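PDB 5JKQ: PfVFT1 from Plasmodium falciparum, which probably binds a small solute in the cleft between its two lobes, in the manner of Venus flytrap solute-binding proteins. Local coordinates for residues I34-I37 / D38-V42; K86-G89 / I90-N93; Y94-N97 / P98-F102; G101-P104 / D105-Y108; M107-I110 / W111-I114. The protein carries 3 engineered substitutions. All coordinates share one frame; numbering follows the deposited sequence.

Contact 1 of 5, residues I34-I37 / D38-V42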
loop_
_atom_site.group_PDB
_atom_site.type_symbol
_atom_site.label_atom_id
_atom_site.label_comp_id
_atom_site.label_asym_id
_atom_site.label_seq_id
_atom_site.Cartn_x
_atom_site.Cartn_y
_atom_site.Cartn_z
ATOM N N ILE A 34 10.530 -11.176 0.425
ATOM C CA ILE A 34 9.882 -11.965 1.467
ATOM C C ILE A 34 10.828 -12.147 2.655
ATOM O O ILE A 34 10.387 -12.231 3.801
ATOM C CB ILE A 34 9.428 -13.341 0.936
ATOM C CG1 ILE A 34 8.545 -13.153 -0.302
ATOM C CG2 ILE A 34 8.672 -14.110 2.023
ATOM C CD1 ILE A 34 8.092 -14.442 -0.963
ATOM N N ASP A 35 12.127 -12.201 2.379
ATOM C CA ASP A 35 13.127 -12.249 3.440
ATOM C C ASP A 35 13.061 -10.983 4.286
ATOM O O ASP A 35 13.177 -11.034 5.510
ATOM C CB ASP A 35 14.529 -12.418 2.852
ATOM C CG ASP A 35 14.815 -13.843 2.421
ATOM O OD1 ASP A 35 13.871 -14.660 2.392
ATOM O OD2 ASP A 35 15.985 -14.143 2.104
ATOM N N LEU A 36 12.867 -9.848 3.619
ATOM C CA LEU A 36 12.779 -8.559 4.293
ATOM C C LEU A 36 11.506 -8.456 5.127
ATOM O O LEU A 36 11.492 -7.813 6.178
ATOM C CB LEU A 36 12.824 -7.424 3.269
ATOM C CG LEU A 36 12.657 -6.010 3.822
ATOM C CD1 LEU A 36 13.849 -5.628 4.686
ATOM C CD2 LEU A 36 12.460 -5.020 2.683
ATOM N N ILE A 37 10.435 -9.074 4.642
ATOM C CA ILE A 37 9.170 -9.102 5.367
ATOM C C ILE A 37 9.338 -9.926 6.641
ATOM O O ILE A 37 8.865 -9.537 7.707
ATOM C CB ILE A 37 8.033 -9.673 4.480
ATOM C CG1 ILE A 37 7.656 -8.649 3.407
ATOM C CG2 ILE A 37 6.793 -10.026 5.306
ATOM C CD1 ILE A 37 6.743 -9.180 2.319
ATOM N N ASP A 38 10.030 -11.056 6.526
ATOM C CA ASP A 38 10.280 -11.924 7.672
ATOM C C ASP A 38 11.217 -11.259 8.679
ATOM O O ASP A 38 10.999 -11.345 9.887
ATOM C CB ASP A 38 10.872 -13.262 7.217
ATOM C CG ASP A 38 9.940 -14.038 6.303
ATOM O OD1 ASP A 38 8.712 -13.808 6.358
ATOM O OD2 ASP A 38 10.436 -14.887 5.531
ATOM N N LYS A 39 12.258 -10.598 8.176
ATOM C CA LYS A 39 13.246 -9.952 9.035
ATOM C C LYS A 39 12.603 -8.913 9.949
ATOM O O LYS A 39 12.932 -8.826 11.133
ATOM C CB LYS A 39 14.341 -9.293 8.191
ATOM C CG LYS A 39 15.344 -8.490 9.011
ATOM C CD LYS A 39 16.478 -7.952 8.159
ATOM C CE LYS A 39 17.536 -7.273 9.017
ATOM N NZ LYS A 39 16.970 -6.197 9.883
ATOM N N HIS A 40 11.693 -8.122 9.391
ATOM C CA HIS A 40 10.978 -7.111 10.162
ATOM C C HIS A 40 9.743 -7.695 10.837
ATOM O O HIS A 40 9.083 -7.019 11.626
ATOM C CB HIS A 40 10.573 -5.946 9.265
ATOM C CG HIS A 40 11.722 -5.089 8.837
ATOM N ND1 HIS A 40 12.437 -4.310 9.720
ATOM C CD2 HIS A 40 12.276 -4.885 7.619
ATOM C CE1 HIS A 40 13.385 -3.663 9.065
ATOM N NE2 HIS A 40 13.309 -3.995 7.788
ATOM N N ASN A 41 9.444 -8.953 10.525
ATOM C CA ASN A 41 8.287 -9.642 11.082
ATOM C C ASN A 41 7.008 -8.834 10.884
ATOM O O ASN A 41 6.215 -8.663 11.813
ATOM C CB ASN A 41 8.503 -9.934 12.568
ATOM C CG ASN A 41 7.604 -11.042 13.081
ATOM O OD1 ASN A 41 7.434 -12.071 12.427
ATOM N ND2 ASN A 41 7.011 -10.831 14.248
ATOM N N VAL A 42 6.828 -8.329 9.667
ATOM C CA VAL A 42 5.637 -7.565 9.313
ATOM C C VAL A 42 4.664 -8.452 8.540
ATOM O O VAL A 42 5.071 -9.389 7.851
ATOM C CB VAL A 42 5.985 -6.308 8.481
ATOM C CG1 VAL A 42 6.702 -5.282 9.350
ATOM C CG2 VAL A 42 6.829 -6.668 7.265
#

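Contact 2 of 5, residues K86-G89 / I90-N93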
loop_
_atom_site.group_PDB
_atom_site.type_symbol
_atom_site.label_atom_id
_atom_site.label_comp_id
_atom_site.label_asym_id
_atom_site.label_seq_id
_atom_site.Cartn_x
_atom_site.Cartn_y
_atom_site.Cartn_z
ATOM N N LYS A 86 5.660 11.060 10.153
ATOM C CA LYS A 86 5.088 9.728 10.306
ATOM C C LYS A 86 6.100 8.784 10.939
ATOM O O LYS A 86 7.269 8.755 10.552
ATOM C CB LYS A 86 4.626 9.170 8.956
ATOM C CG LYS A 86 3.483 9.940 8.313
ATOM C CD LYS A 86 2.288 10.063 9.246
ATOM C CE LYS A 86 1.054 10.549 8.506
ATOM N NZ LYS A 86 -0.043 10.932 9.438
ATOM N N ASN A 87 5.637 8.024 11.927
ATOM C CA ASN A 87 6.457 7.017 12.586
ATOM C C ASN A 87 5.586 5.847 13.023
ATOM O O ASN A 87 4.802 5.967 13.965
ATOM C CB ASN A 87 7.192 7.620 13.785
ATOM C CG ASN A 87 8.077 6.614 14.501
ATOM O OD1 ASN A 87 8.261 5.485 14.040
ATOM N ND2 ASN A 87 8.642 7.024 15.631
ATOM N N TRP A 88 5.723 4.721 12.325
ATOM C CA TRP A 88 4.947 3.522 12.625
ATOM C C TRP A 88 5.833 2.433 13.216
ATOM O O TRP A 88 5.492 1.251 13.177
ATOM C CB TRP A 88 4.250 3.005 11.366
ATOM C CG TRP A 88 3.369 4.025 10.717
ATOM C CD1 TRP A 88 2.244 4.589 11.244
ATOM C CD2 TRP A 88 3.535 4.600 9.414
ATOM N NE1 TRP A 88 1.701 5.483 10.352
ATOM C CE2 TRP A 88 2.474 5.508 9.221
ATOM C CE3 TRP A 88 4.476 4.437 8.394
ATOM C CZ2 TRP A 88 2.330 6.249 8.050
ATOM C CZ3 TRP A 88 4.331 5.175 7.233
ATOM C CH2 TRP A 88 3.267 6.069 7.070
ATOM N N GLY A 89 6.975 2.837 13.760
ATOM C CA GLY A 89 7.884 1.907 14.402
ATOM C C GLY A 89 8.678 1.102 13.396
ATOM O O GLY A 89 9.305 1.660 12.495
ATOM N N ILE A 90 8.649 -0.217 13.551
ATOM C CA ILE A 90 9.419 -1.102 12.686
ATOM C C ILE A 90 8.843 -1.100 11.271
ATOM O O ILE A 90 9.556 -1.344 10.297
ATOM C CB ILE A 90 9.447 -2.546 13.243
ATOM C CG1 ILE A 90 10.562 -3.363 12.580
ATOM C CG2 ILE A 90 8.078 -3.232 13.080
ATOM C CD1 ILE A 90 11.972 -2.893 12.925
ATOM N N ILE A 91 7.550 -0.815 11.170
ATOM C CA ILE A 91 6.868 -0.747 9.884
ATOM C C ILE A 91 7.456 0.365 9.019
ATOM O O ILE A 91 7.454 0.276 7.791
ATOM C CB ILE A 91 5.349 -0.534 10.087
ATOM C CG1 ILE A 91 4.700 -1.863 10.464
ATOM C CG2 ILE A 91 4.676 0.024 8.829
ATOM C CD1 ILE A 91 3.302 -1.732 11.014
ATOM N N GLY A 92 7.967 1.407 9.666
ATOM C CA GLY A 92 8.575 2.516 8.956
ATOM C C GLY A 92 8.592 3.794 9.771
ATOM O O GLY A 92 7.542 4.305 10.162
ATOM N N ASN A 93 9.793 4.308 10.019
ATOM C CA ASN A 93 9.977 5.538 10.781
ATOM C C ASN A 93 10.567 6.643 9.911
ATOM O O ASN A 93 11.718 6.558 9.480
ATOM C CB ASN A 93 10.878 5.277 11.990
ATOM C CG ASN A 93 10.930 6.451 12.945
ATOM O OD1 ASN A 93 10.292 7.480 12.720
ATOM N ND2 ASN A 93 11.681 6.299 14.028
#

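Contact 3 of 5, residues Y94-N97 / P98-F102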
loop_
_atom_site.group_PDB
_atom_site.type_symbol
_atom_site.label_atom_id
_atom_site.label_comp_id
_atom_site.label_asym_id
_atom_site.label_seq_id
_atom_site.Cartn_x
_atom_site.Cartn_y
_atom_site.Cartn_z
ATOM N N TYR A 94 9.769 7.681 9.668
ATOM C CA TYR A 94 10.167 8.788 8.803
ATOM C C TYR A 94 10.409 10.076 9.590
ATOM O O TYR A 94 10.464 11.162 9.011
ATOM C CB TYR A 94 9.102 9.029 7.730
ATOM C CG TYR A 94 8.933 7.874 6.770
ATOM C CD1 TYR A 94 8.214 6.742 7.132
ATOM C CD2 TYR A 94 9.491 7.916 5.499
ATOM C CE1 TYR A 94 8.058 5.686 6.259
ATOM C CE2 TYR A 94 9.339 6.865 4.618
ATOM C CZ TYR A 94 8.622 5.753 5.003
ATOM O OH TYR A 94 8.468 4.705 4.127
ATOM N N GLU A 95 10.549 9.956 10.908
ATOM C CA GLU A 95 10.881 11.108 11.740
ATOM C C GLU A 95 12.341 11.504 11.531
ATOM O O GLU A 95 12.738 12.627 11.840
ATOM C CB GLU A 95 10.610 10.812 13.220
ATOM C CG GLU A 95 9.183 11.133 13.655
ATOM C CD GLU A 95 8.912 10.792 15.111
ATOM O OE1 GLU A 95 9.813 10.241 15.779
ATOM O OE2 GLU A 95 7.793 11.080 15.590
ATOM N N GLN A 96 13.129 10.573 10.999
ATOM C CA GLN A 96 14.513 10.840 10.622
ATOM C C GLN A 96 14.702 10.667 9.115
ATOM O O GLN A 96 13.964 9.922 8.470
ATOM C CB GLN A 96 15.462 9.914 11.382
ATOM C CG GLN A 96 15.089 8.442 11.302
ATOM C CD GLN A 96 16.170 7.537 11.861
ATOM O OE1 GLN A 96 15.931 6.764 12.789
ATOM N NE2 GLN A 96 17.367 7.625 11.292
ATOM N N ASN A 97 15.695 11.364 8.567
ATOM C CA ASN A 97 16.017 11.281 7.148
ATOM C C ASN A 97 17.510 11.004 6.973
ATOM O O ASN A 97 18.337 11.818 7.383
ATOM C CB ASN A 97 15.625 12.576 6.434
ATOM C CG ASN A 97 15.587 12.422 4.924
ATOM O OD1 ASN A 97 16.377 11.680 4.341
ATOM N ND2 ASN A 97 14.662 13.127 4.284
ATOM N N PRO A 98 17.870 9.860 6.357
ATOM C CA PRO A 98 17.016 8.849 5.718
ATOM C C PRO A 98 16.182 8.043 6.712
ATOM O O PRO A 98 16.644 7.779 7.824
ATOM C CB PRO A 98 18.024 7.944 5.008
ATOM C CG PRO A 98 19.242 8.032 5.847
ATOM C CD PRO A 98 19.288 9.454 6.341
ATOM N N PRO A 99 14.964 7.645 6.314
ATOM C CA PRO A 99 14.088 6.882 7.209
ATOM C C PRO A 99 14.553 5.442 7.408
ATOM O O PRO A 99 15.396 4.954 6.655
ATOM C CB PRO A 99 12.739 6.924 6.488
ATOM C CG PRO A 99 13.091 7.035 5.054
ATOM C CD PRO A 99 14.340 7.866 4.997
ATOM N N VAL A 100 13.999 4.783 8.421
ATOM C CA VAL A 100 14.311 3.390 8.717
ATOM C C VAL A 100 13.023 2.587 8.868
ATOM O O VAL A 100 11.941 3.156 9.014
ATOM C CB VAL A 100 15.154 3.256 10.005
ATOM C CG1 VAL A 100 16.543 3.833 9.793
ATOM C CG2 VAL A 100 14.460 3.943 11.174
ATOM N N GLY A 101 13.152 1.264 8.835
ATOM C CA GLY A 101 12.012 0.375 8.962
ATOM C C GLY A 101 11.722 -0.364 7.672
ATOM O O GLY A 101 12.479 -0.267 6.704
ATOM N N PHE A 102 10.613 -1.095 7.659
ATOM C CA PHE A 102 10.275 -1.968 6.542
ATOM C C PHE A 102 10.097 -1.215 5.227
ATOM O O PHE A 102 10.796 -1.490 4.252
ATOM C CB PHE A 102 9.000 -2.750 6.851
ATOM C CG PHE A 102 8.491 -3.551 5.690
ATOM C CD1 PHE A 102 9.122 -4.723 5.309
ATOM C CD2 PHE A 102 7.379 -3.131 4.979
ATOM C CE1 PHE A 102 8.654 -5.462 4.238
ATOM C CE2 PHE A 102 6.905 -3.866 3.907
ATOM C CZ PHE A 102 7.541 -5.033 3.536
#

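Contact 4 of 5, residues G101-P104 / D105-Y108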
loop_
_atom_site.group_PDB
_atom_site.type_symbol
_atom_site.label_atom_id
_atom_site.label_comp_id
_atom_site.label_asym_id
_atom_site.label_seq_id
_atom_site.Cartn_x
_atom_site.Cartn_y
_atom_site.Cartn_z
ATOM N N GLY A 101 13.152 1.264 8.835
ATOM C CA GLY A 101 12.012 0.375 8.962
ATOM C C GLY A 101 11.722 -0.364 7.672
ATOM O O GLY A 101 12.479 -0.267 6.704
ATOM N N PHE A 102 10.613 -1.095 7.659
ATOM C CA PHE A 102 10.275 -1.968 6.542
ATOM C C PHE A 102 10.097 -1.215 5.227
ATOM O O PHE A 102 10.796 -1.490 4.252
ATOM C CB PHE A 102 9.000 -2.750 6.851
ATOM C CG PHE A 102 8.491 -3.551 5.690
ATOM C CD1 PHE A 102 9.122 -4.723 5.309
ATOM C CD2 PHE A 102 7.379 -3.131 4.979
ATOM C CE1 PHE A 102 8.654 -5.462 4.238
ATOM C CE2 PHE A 102 6.905 -3.866 3.907
ATOM C CZ PHE A 102 7.541 -5.033 3.536
ATOM N N TRP A 103 9.161 -0.272 5.199
ATOM C CA TRP A 103 8.808 0.407 3.955
ATOM C C TRP A 103 9.992 1.148 3.332
ATOM O O TRP A 103 10.182 1.084 2.117
ATOM C CB TRP A 103 7.638 1.365 4.191
ATOM C CG TRP A 103 6.331 0.648 4.256
ATOM C CD1 TRP A 103 5.514 0.530 5.339
ATOM C CD2 TRP A 103 5.699 -0.077 3.193
ATOM N NE1 TRP A 103 4.406 -0.216 5.017
ATOM C CE2 TRP A 103 4.496 -0.600 3.705
ATOM C CE3 TRP A 103 6.031 -0.330 1.859
ATOM C CZ2 TRP A 103 3.622 -1.362 2.929
ATOM C CZ3 TRP A 103 5.161 -1.087 1.090
ATOM C CH2 TRP A 103 3.973 -1.592 1.627
ATOM N N PRO A 104 10.790 1.854 4.150
ATOM C CA PRO A 104 12.037 2.401 3.603
ATOM C C PRO A 104 12.954 1.313 3.049
ATOM O O PRO A 104 13.523 1.489 1.970
ATOM C CB PRO A 104 12.675 3.094 4.811
ATOM C CG PRO A 104 11.534 3.465 5.666
ATOM C CD PRO A 104 10.523 2.362 5.507
ATOM N N ASP A 105 13.092 0.206 3.776
ATOM C CA ASP A 105 13.940 -0.897 3.331
ATOM C C ASP A 105 13.442 -1.497 2.021
ATOM O O ASP A 105 14.243 -1.946 1.202
ATOM C CB ASP A 105 14.012 -1.998 4.396
ATOM C CG ASP A 105 15.061 -1.726 5.461
ATOM O OD1 ASP A 105 15.934 -0.857 5.251
ATOM O OD2 ASP A 105 15.017 -2.402 6.509
ATOM N N VAL A 106 12.125 -1.514 1.831
ATOM C CA VAL A 106 11.538 -1.987 0.579
ATOM C C VAL A 106 11.989 -1.106 -0.582
ATOM O O VAL A 106 12.387 -1.608 -1.634
ATOM C CB VAL A 106 9.987 -2.004 0.647
ATOM C CG1 VAL A 106 9.362 -2.184 -0.745
ATOM C CG2 VAL A 106 9.509 -3.099 1.588
HETATM N N MSE A 107 11.930 0.207 -0.389
HETATM C CA MSE A 107 12.286 1.139 -1.451
HETATM C C MSE A 107 13.779 1.060 -1.755
HETATM O O MSE A 107 14.193 1.234 -2.901
HETATM C CB MSE A 107 11.898 2.571 -1.076
HETATM C CG MSE A 107 12.122 3.579 -2.196
HETATM SE SE MSE A 107 11.021 3.226 -3.771
HETATM C CE MSE A 107 9.423 4.189 -3.213
ATOM N N TYR A 108 14.580 0.792 -0.727
ATOM C CA TYR A 108 16.026 0.677 -0.897
ATOM C C TYR A 108 16.392 -0.517 -1.774
ATOM O O TYR A 108 17.172 -0.382 -2.715
ATOM C CB TYR A 108 16.726 0.550 0.462
ATOM C CG TYR A 108 16.627 1.778 1.342
ATOM C CD1 TYR A 108 16.628 3.056 0.795
ATOM C CD2 TYR A 108 16.535 1.658 2.721
ATOM C CE1 TYR A 108 16.538 4.177 1.599
ATOM C CE2 TYR A 108 16.443 2.774 3.532
ATOM C CZ TYR A 108 16.446 4.029 2.965
ATOM O OH TYR A 108 16.356 5.142 3.770
#

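Contact 5 of 5, residues M107-I110 / W111-I114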
loop_
_atom_site.group_PDB
_atom_site.type_symbol
_atom_site.label_atom_id
_atom_site.label_comp_id
_atom_site.label_asym_id
_atom_site.label_seq_id
_atom_site.Cartn_x
_atom_site.Cartn_y
_atom_site.Cartn_z
HETATM N N MSE A 107 11.930 0.207 -0.389
HETATM C CA MSE A 107 12.286 1.139 -1.451
HETATM C C MSE A 107 13.779 1.060 -1.755
HETATM O O MSE A 107 14.193 1.234 -2.901
HETATM C CB MSE A 107 11.898 2.571 -1.076
HETATM C CG MSE A 107 12.122 3.579 -2.196
HETATM SE SE MSE A 107 11.021 3.226 -3.771
HETATM C CE MSE A 107 9.423 4.189 -3.213
ATOM N N TYR A 108 14.580 0.792 -0.727
ATOM C CA TYR A 108 16.026 0.677 -0.897
ATOM C C TYR A 108 16.392 -0.517 -1.774
ATOM O O TYR A 108 17.172 -0.382 -2.715
ATOM C CB TYR A 108 16.726 0.550 0.462
ATOM C CG TYR A 108 16.627 1.778 1.342
ATOM C CD1 TYR A 108 16.628 3.056 0.795
ATOM C CD2 TYR A 108 16.535 1.658 2.721
ATOM C CE1 TYR A 108 16.538 4.177 1.599
ATOM C CE2 TYR A 108 16.443 2.774 3.532
ATOM C CZ TYR A 108 16.446 4.029 2.965
ATOM O OH TYR A 108 16.356 5.142 3.770
ATOM N N ILE A 109 15.836 -1.686 -1.469
ATOM C CA ILE A 109 16.195 -2.890 -2.212
ATOM C C ILE A 109 15.656 -2.837 -3.645
ATOM O O ILE A 109 16.238 -3.433 -4.550
ATOM C CB ILE A 109 15.690 -4.173 -1.513
ATOM C CG1 ILE A 109 14.170 -4.132 -1.326
ATOM C CG2 ILE A 109 16.410 -4.351 -0.179
ATOM C CD1 ILE A 109 13.578 -5.430 -0.825
ATOM N N ILE A 110 14.556 -2.119 -3.854
ATOM C CA ILE A 110 14.013 -1.964 -5.200
ATOM C C ILE A 110 15.010 -1.197 -6.058
ATOM O O ILE A 110 15.297 -1.595 -7.186
ATOM C CB ILE A 110 12.642 -1.248 -5.189
ATOM C CG1 ILE A 110 11.554 -2.230 -4.750
ATOM C CG2 ILE A 110 12.288 -0.688 -6.580
ATOM C CD1 ILE A 110 10.192 -1.596 -4.517
ATOM N N TRP A 111 15.551 -0.110 -5.512
ATOM C CA TRP A 111 16.477 0.734 -6.259
ATOM C C TRP A 111 17.900 0.184 -6.248
ATOM O O TRP A 111 18.697 0.506 -7.129
ATOM C CB TRP A 111 16.450 2.162 -5.711
ATOM C CG TRP A 111 15.294 2.933 -6.263
ATOM C CD1 TRP A 111 14.133 3.247 -5.621
ATOM C CD2 TRP A 111 15.175 3.457 -7.589
ATOM N NE1 TRP A 111 13.301 3.947 -6.464
ATOM C CE2 TRP A 111 13.919 4.088 -7.677
ATOM C CE3 TRP A 111 16.012 3.461 -8.709
ATOM C CZ2 TRP A 111 13.480 4.716 -8.842
ATOM C CZ3 TRP A 111 15.574 4.085 -9.864
ATOM C CH2 TRP A 111 14.320 4.703 -9.921
ATOM N N GLU A 112 18.218 -0.648 -5.261
ATOM C CA GLU A 112 19.474 -1.391 -5.284
ATOM C C GLU A 112 19.451 -2.371 -6.451
ATOM O O GLU A 112 20.445 -2.538 -7.158
ATOM C CB GLU A 112 19.700 -2.131 -3.963
ATOM C CG GLU A 112 20.190 -1.237 -2.830
ATOM C CD GLU A 112 20.116 -1.906 -1.467
ATOM O OE1 GLU A 112 19.832 -3.121 -1.404
ATOM O OE2 GLU A 112 20.344 -1.210 -0.453
ATOM N N THR A 113 18.299 -3.007 -6.645
ATOM C CA THR A 113 18.104 -3.952 -7.737
ATOM C C THR A 113 18.135 -3.225 -9.080
ATOM O O THR A 113 18.742 -3.701 -10.040
ATOM C CB THR A 113 16.765 -4.709 -7.586
ATOM O OG1 THR A 113 16.729 -5.375 -6.317
ATOM C CG2 THR A 113 16.586 -5.734 -8.695
ATOM N N ILE A 114 17.481 -2.070 -9.138
ATOM C CA ILE A 114 17.469 -1.257 -10.348
ATOM C C ILE A 114 18.885 -0.795 -10.675
ATOM O O ILE A 114 19.301 -0.810 -11.836
ATOM C CB ILE A 114 16.530 -0.035 -10.195
ATOM C CG1 ILE A 114 15.073 -0.501 -10.187
ATOM C CG2 ILE A 114 16.730 0.973 -11.331
ATOM C CD1 ILE A 114 14.097 0.521 -9.639
#

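Contact 1 of 5, residues I34-I37 / D38-V42
Leu36 and His40, four residues apart, lie side by side and point the same way at the end of helix 32-39. Leu36 CD1 comes within 3.4 Å of His40 CD2. Leu36 CG sits at the edge of the imidazole, in its plane. With CG anti to the backbone N (chi1 176°), the leucine sends CD1 to the ring. The backbones of the same pair are joined by His40 N to Leu36 O, 3.2 Å. Just before it, Asp38 N binds Ile34 O and Lys39 N binds Asp35 O.

A Schellman motif then ends the helix. Asn41, with positive phi, is its C-prime residue. Val42 N bonds to Ile37 O at 3.1 Å, and Asn41 N makes a weak bond to Asp38 O. The reversal brings Val42 CG2 to 3.9 Å from Ile37 CG2. This is the tight side of the contact. Leu36, Ile37 and Val42 also pack on helix 102-118, where Phe102 touches both Ile37 and Val42.

The opposite character is found around Ile34, Asp35, Asp38 and Lys39, which are exposed. Between side chains, Ile34 CG2 comes no nearer than 4.0 Å to Asp38 OD2. Asp35 OD1 and Asp38 OD2 are 4.7 Å apart, and solvent probably weakens the repulsion between them.

His40 NE2 hydrogen-bonds to Asp105 OD2 of helix 102-118. The chemistry therefore gives the helix end an apolar side that also carries this polar tie, and an exposed side with charges of both signs. The nearby carboxylate would probably favour a protonated imidazole.

Contact 2 of 5, residues K86-G89 / I90-N93
A type I turn, Gly89 to Gly92, reverses the chain in the loop between strand 77-83 and helix 102-118. Gly92 N to Gly89 O closes it at 3.1 Å, rather bent at 141° at the hydrogen. Gly89 and Gly92 both have positive phi. Next to the turn, Trp88 N to Gly92 O is 2.9 Å and nearly straight.

Beyond it the amides of Asn87 and Asn93 lie on each other. Their planes are 2° apart and stacked, with Asn87 CG 3.0 Å from Asn93 OD1 and Asn87 OD1 3.0 Å from Asn93 CG. The side chains cross obliquely. Each has CG anti to its own backbone N (chi1 -179° for Asn87), which brings the two amides face to face. The backbones of these two residues form a single beta bridge.

Asn87 OD1 accepts from Gly89 N at 3.0 Å, with the donor above the carbonyl plane. This is an Asx turn, and it fixes the rotation of the Asn87 amide. Asn93 OD1 is taken by Glu95 N instead.

On the side of the indole, Trp88 CB packs on Ile91 CB at 3.9 Å, while Trp88 CE3 lies 3.5 Å from Gly92 O. Tyr150 meets the ring edge-to-face.

Contact 3 of 5, residues Y94-N97 / P98-F102
Tyr94 and Pro99 pack ring on ring, with the proline over one face of the tyrosine. From Tyr94 CB the side chain sets out with CG beside the backbone N (chi1 -64°). Its CG is 3.9 Å from Pro99 CB. The next atom along, Tyr94 CD2, is closest to the proline, 3.5 Å from Pro99 CB. Further out, Tyr94 CE2 meets Pro99 CG at 3.8 Å. Pro99 CB stands 4.0 Å from the centroid of the Tyr94 ring, 30° off its normal, a CH-pi contact. At the tip, Tyr94 OH hydrogen-bonds to Asp148 OD2.

The chain between the two residues turns through a cis peptide bond before Pro98. The backbone angles fit a type VIb turn. Pro99 CA lies 3.3 Å from Gln96 O, a CA-H...O contact. The Gln96 side chain crosses that of Val100 at about a right angle, and its OE1 is 3.6 Å from Val100 CG2.

The turn is also held by strand 126-132: Asn97 ND2 bonds to Tyr129 O, and Gln96 O to Tyr131 OH. Pro99 touches both tyrosines. Tyr94 and Pro99 also touch Pro104 of helix 102-118, so the turn packs on both the strand and the first turn of the helix.

Contact 4 of 5, residues G101-P104 / D105-Y108
The first turns of helix 102-118 set Phe102 against Val106 and Pro104 against Tyr108. This helix is the connection of a beta-alpha-beta crossover between the parallel, neighbouring strands 77-83 and 126-132. Gly101 is the N-cap, and its O takes Asp105 N at 3.0 Å. Val106 N to Phe102 O, Met107 N to Trp103 O and Tyr108 N to Pro104 O continue the helical pattern.

The main apolar contact is one methyl on one ring. Val106 CG2 sits over a face of Phe102, 3.6 Å from the centroid and 20° off the normal, a CH-pi contact. Its closest ring atom is Phe102 CZ at 3.4 Å. Phe102 CG is anti to the backbone N (chi1 173°), and from there the end of the ring comes round to the valine one turn on. Phe102 CE2 in turn lies over the centre of the Trp103 indole. Trp103 NE1 is held by Tyr44 OH.

Asp105 is near the start of the helix, where the helix end would probably steady its negative charge. Its OD2 already has a partner on His40. Its OD1 lies at the edge of the Tyr108 ring, in the ring plane.

Tyr108 OH bonds back to Pro99 O, so the phenol spans from helix to preceding loop. Tyr108 CE2 packs on Pro104 CB at 4.0 Å. Pro104 O stands over one face of the Tyr108 ring, toward its rim, 3.1 Å from Tyr108 CD2.

Contact 5 of 5, residues M107-I110 / W111-I114
Met107 and Trp111 lie side by side, one turn apart on helix 102-118, and form a Met-aromatic contact. Met107 is selenomethionine. Its SE comes to the edge of the indole, 81° off the normal of the five-membered ring and 4.5 Å from its centroid. The nearest ring atoms are Trp111 NE1 and Trp111 CD1, both 3.6 Å from Met107 SE. Met107 CG lies in the plane of the ring, again at its edge. Bends at chi2 (63°) and chi3 turn the selenium toward the indole. Trp111 NE1 is buried here and has no hydrogen-bond partner in the model.

Ile114 CD1 lies over one face of the indole, toward the rim. The same methyl touches Ile110 CG2 at 3.8 Å, and the two isoleucines point the same way. This side of the helix is covered by neighbours: Trp111 packs on Leu16 of helix 14-29, Val78 of strand 77-83 and Ile127 of strand 126-132.

Glu112 has a different orientation. Its side chain runs obliquely across Ile109, with Glu112 OE1 3.8 Å from Ile109 CG2. Its CG presses near the backbone, 3.1 Å from Tyr108 O.

Thr113 grips the backbone one turn back. Its OG1 is beside its own backbone N, and both reach the same acceptor. Ile109 O takes Thr113 N at 3.0 Å and Thr113 OG1 at 2.7 Å.

How the contacts relate
The contacts follow chain order. Contact 1 ends helix 32-39; contacts 2 and 3 cover most of the loop after strand 77-83; contacts 4 and 5 run along helix 102-118. Contacts 2 and 3 have centres about 7 Å apart. Contacts 3 and 4 share Gly101 and Phe102; contacts 4 and 5 share Met107 and Tyr108. Contact 1, distant in sequence, has its centre about 11 Å from that of contact 4. Backbone bonds from Ile90 and Ile91 join contact 2 to the helix start. Contacts 2 and 5, whose centres are about 19 Å apart, do not touch. All five thus span loop and helix of one beta-alpha-beta crossover and the end of helix 32-39 packed on it.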